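Local coordinates for fatty acid-binding protein homolog 8 (Caenorhabditis elegans, PDB 6C1Z) that carries unsaturated fatty acids such as oleic acid from lysosomes to the nucleus, where it activates transcription of longevity genes, at residues T40-E45 and F55-T60. Numbering follows the deposited sequence.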
ATOM      1  N   THR A  40      -1.020 -14.567  -2.994  1.00 42.75           N
ATOM      2  CA  THR A  40       0.411 -14.390  -2.811  1.00 40.08           C
ATOM      3  C   THR A  40       0.726 -13.871  -1.411  1.00 35.70           C
ATOM      4  O   THR A  40      -0.135 -13.340  -0.703  1.00 40.03           O
ATOM      5  CB  THR A  40       0.966 -13.376  -3.803  1.00 39.18           C
ATOM      6  OG1 THR A  40       0.404 -12.088  -3.522  1.00 38.60           O
ATOM      7  CG2 THR A  40       0.661 -13.786  -5.235  1.00 44.10           C
ATOM      8  N   SER A  41       1.994 -14.027  -1.020  1.00 36.13           N
ATOM      9  CA  SER A  41       2.538 -13.446   0.208  1.00 35.34           C
ATOM     10  C   SER A  41       3.691 -12.547  -0.223  1.00 33.43           C
ATOM     11  O   SER A  41       4.850 -12.991  -0.266  1.00 32.85           O
ATOM     12  CB  SER A  41       3.002 -14.528   1.181  1.00 37.55           C
ATOM     13  OG  SER A  41       1.891 -15.264   1.668  1.00 44.01           O
ATOM     14  N   PRO A  42       3.415 -11.287  -0.552  1.00 28.03           N
ATOM     15  CA  PRO A  42       4.429 -10.435  -1.181  1.00 25.80           C
ATOM     16  C   PRO A  42       5.517 -10.034  -0.204  1.00 26.07           C
ATOM     17  O   PRO A  42       5.386 -10.161   1.016  1.00 29.54           O
ATOM     18  CB  PRO A  42       3.636  -9.211  -1.643  1.00 28.14           C
ATOM     19  CG  PRO A  42       2.412  -9.203  -0.833  1.00 43.02           C
ATOM     20  CD  PRO A  42       2.104 -10.615  -0.480  1.00 30.67           C
ATOM     21  N   THR A  43       6.612  -9.542  -0.780  1.00 23.90           N
ATOM     22  CA  THR A  43       7.679  -8.889  -0.044  1.00 25.75           C
ATOM     23  C   THR A  43       7.601  -7.400  -0.331  1.00 24.38           C
ATOM     24  O   THR A  43       7.553  -6.984  -1.494  1.00 23.69           O
ATOM     25  CB  THR A  43       9.027  -9.437  -0.497  1.00 28.79           C
ATOM     26  OG1 THR A  43       9.076 -10.826  -0.183  1.00 32.76           O
ATOM     27  CG2 THR A  43      10.167  -8.724   0.207  1.00 31.33           C
ATOM     28  N   LEU A  44       7.588  -6.603   0.725  1.00 23.28           N
ATOM     29  CA  LEU A  44       7.516  -5.159   0.605  1.00 21.78           C
ATOM     30  C   LEU A  44       8.885  -4.604   0.953  1.00 20.38           C
ATOM     31  O   LEU A  44       9.396  -4.838   2.048  1.00 23.88           O
ATOM     32  CB  LEU A  44       6.443  -4.602   1.541  1.00 24.83           C
ATOM     33  CG  LEU A  44       6.423  -3.087   1.800  1.00 25.65           C
ATOM     34  CD1 LEU A  44       6.225  -2.305   0.528  1.00 25.98           C
ATOM     35  CD2 LEU A  44       5.343  -2.730   2.823  1.00 29.49           C
ATOM     36  N   GLU A  45       9.493  -3.899   0.015  1.00 21.35           N
ATOM     37  CA  GLU A  45      10.774  -3.258   0.222  1.00 21.31           C
ATOM     38  C   GLU A  45      10.534  -1.764   0.290  1.00 21.79           C
ATOM     39  O   GLU A  45       9.924  -1.191  -0.622  1.00 21.33           O
ATOM     40  CB  GLU A  45      11.701  -3.585  -0.944  1.00 25.36           C
ATOM     41  CG  GLU A  45      12.962  -2.766  -1.051  1.00 29.89           C
ATOM     42  CD  GLU A  45      13.742  -3.123  -2.290  1.00 60.46           C
ATOM     43  OE1 GLU A  45      13.349  -2.698  -3.410  1.00 43.53           O
ATOM     44  OE2 GLU A  45      14.726  -3.866  -2.141  1.00 51.34           O
ATOM     45  N   PHE A  55       8.345   2.359  -2.280  1.00 17.92           N
ATOM     46  CA  PHE A  55       7.617   1.250  -1.661  1.00 17.62           C
ATOM     47  C   PHE A  55       7.386   0.267  -2.787  1.00 19.68           C
ATOM     48  O   PHE A  55       6.509   0.466  -3.633  1.00 20.62           O
ATOM     49  CB  PHE A  55       6.266   1.702  -1.084  1.00 18.78           C
ATOM     50  CG  PHE A  55       6.328   2.336   0.300  1.00 18.25           C
ATOM     51  CD1 PHE A  55       7.222   3.346   0.605  1.00 18.55           C
ATOM     52  CD2 PHE A  55       5.472   1.896   1.291  1.00 23.27           C
ATOM     53  CE1 PHE A  55       7.236   3.928   1.898  1.00 20.52           C
ATOM     54  CE2 PHE A  55       5.498   2.468   2.571  1.00 24.49           C
ATOM     55  CZ  PHE A  55       6.376   3.476   2.851  1.00 22.75           C
ATOM     56  N   ASN A  56       8.196  -0.767  -2.822  1.00 18.95           N
ATOM     57  CA  ASN A  56       8.156  -1.730  -3.902  1.00 19.98           C
ATOM     58  C   ASN A  56       7.639  -3.049  -3.364  1.00 21.75           C
ATOM     59  O   ASN A  56       8.220  -3.614  -2.431  1.00 25.02           O
ATOM     60  CB  ASN A  56       9.555  -1.902  -4.487  1.00 22.06           C
ATOM     61  CG  ASN A  56      10.089  -0.632  -5.091  1.00 25.10           C
ATOM     62  OD1 ASN A  56       9.329   0.235  -5.510  1.00 24.77           O
ATOM     63  ND2 ASN A  56      11.408  -0.525  -5.170  1.00 28.28           N
ATOM     64  N   GLN A  57       6.609  -3.583  -3.990  1.00 21.71           N
ATOM     65  CA  GLN A  57       6.013  -4.836  -3.556  1.00 23.19           C
ATOM     66  C   GLN A  57       6.320  -5.895  -4.600  1.00 24.27           C
ATOM     67  O   GLN A  57       6.064  -5.689  -5.789  1.00 27.90           O
ATOM     68  CB  GLN A  57       4.503  -4.681  -3.383  1.00 24.24           C
ATOM     69  CG  GLN A  57       3.828  -5.844  -2.693  1.00 55.09           C
ATOM     70  CD  GLN A  57       2.652  -5.403  -1.850  1.00 57.15           C
ATOM     71  OE1 GLN A  57       1.550  -5.937  -1.970  1.00 69.88           O
ATOM     72  NE2 GLN A  57       2.879  -4.419  -0.994  1.00 62.74           N
ATOM     73  N   TYR A  58       6.874  -7.019  -4.169  1.00 22.37           N
ATOM     74  CA  TYR A  58       7.262  -8.076  -5.100  1.00 23.45           C
ATOM     75  C   TYR A  58       6.468  -9.346  -4.847  1.00 24.19           C
ATOM     76  O   TYR A  58       6.327  -9.783  -3.703  1.00 25.39           O
ATOM     77  CB  TYR A  58       8.755  -8.407  -4.985  1.00 26.00           C
ATOM     78  CG  TYR A  58       9.641  -7.255  -5.376  1.00 23.53           C
ATOM     79  CD1 TYR A  58       9.906  -6.998  -6.716  1.00 29.82           C
ATOM     80  CD2 TYR A  58      10.228  -6.451  -4.422  1.00 24.30           C
ATOM     81  CE1 TYR A  58      10.724  -5.950  -7.097  1.00 36.09           C
ATOM     82  CE2 TYR A  58      11.067  -5.391  -4.793  1.00 24.42           C
ATOM     83  CZ  TYR A  58      11.284  -5.143  -6.135  1.00 28.06           C
ATOM     84  OH  TYR A  58      12.110  -4.099  -6.481  1.00 33.70           O
ATOM     85  N   SER A  59       5.990  -9.976  -5.915  1.00 25.51           N
ATOM     86  CA  SER A  59       5.292 -11.245  -5.758  1.00 28.13           C
ATOM     87  C   SER A  59       5.308 -11.999  -7.076  1.00 32.17           C
ATOM     88  O   SER A  59       5.645 -11.446  -8.123  1.00 30.74           O
ATOM     89  CB  SER A  59       3.843 -11.044  -5.313  1.00 30.48           C
ATOM     90  OG  SER A  59       3.011 -10.652  -6.402  1.00 30.41           O
ATOM     91  N   THR A  60       4.907 -13.272  -7.008  1.00 32.60           N
ATOM     92  CA  THR A  60       4.843 -14.101  -8.205  1.00 34.32           C
ATOM     93  C   THR A  60       3.823 -13.568  -9.202  1.00 38.88           C
ATOM     94  O   THR A  60       3.973 -13.773 -10.413  1.00 41.07           O
ATOM     95  CB  THR A  60       4.512 -15.555  -7.836  1.00 35.29           C
ATOM     96  OG1 THR A  60       3.346 -15.610  -7.001  1.00 43.34           O
ATOM     97  CG2 THR A  60       5.679 -16.210  -7.117  1.00 39.56           C
TER
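T43 and Y58 form an antiparallel hydrogen-bonded pair, T43 N reaching Y58 O at 2.9 Å and Y58 N returning to T43 O at 2.8 Å. Two residues on, E45 and N56 repeat the pattern: E45 N meets N56 O at 2.8 Å in an almost straight bond (178°), and N56 N donates to E45 O. All four amides and carbonyls of these two pairs are thus satisfied across the hairpin, and T43 O and N56 O each accept a further CA-H contact, from Q57 and L44. Between them, L44 and Q57 form the non-hydrogen-bonded pair; their backbones instead bond outward, L44 to W12 and Q57 to N64. With CG anti to the backbone N (chi1 -169°) and a bend at chi2, the Q57 chain runs alongside the P42 ring, its CG 3.5 Å from P42 CB and its OE1 beside P42 CG. Cut back to an alanine here, the chain would lose the CG and amide contacts, and this side of the P42 ring would probably be left without its neighbour. On the other face, E45 OE1 approaches the edge of the Y58 ring in its plane, 3.6 Å from Y58 OH, with the carboxylate nearly perpendicular to the ring. T43 OG1 is bonded by K13 NZ, while S59 OG donates to K62 O. This hairpin belongs to the FABP beta-barrel: strand 43-49 lies between 10-18 and 52-58, strand 64-68 flanks 52-58 beyond, and T40 leads in from helix 31-39, its OG1 bonded to A37 O.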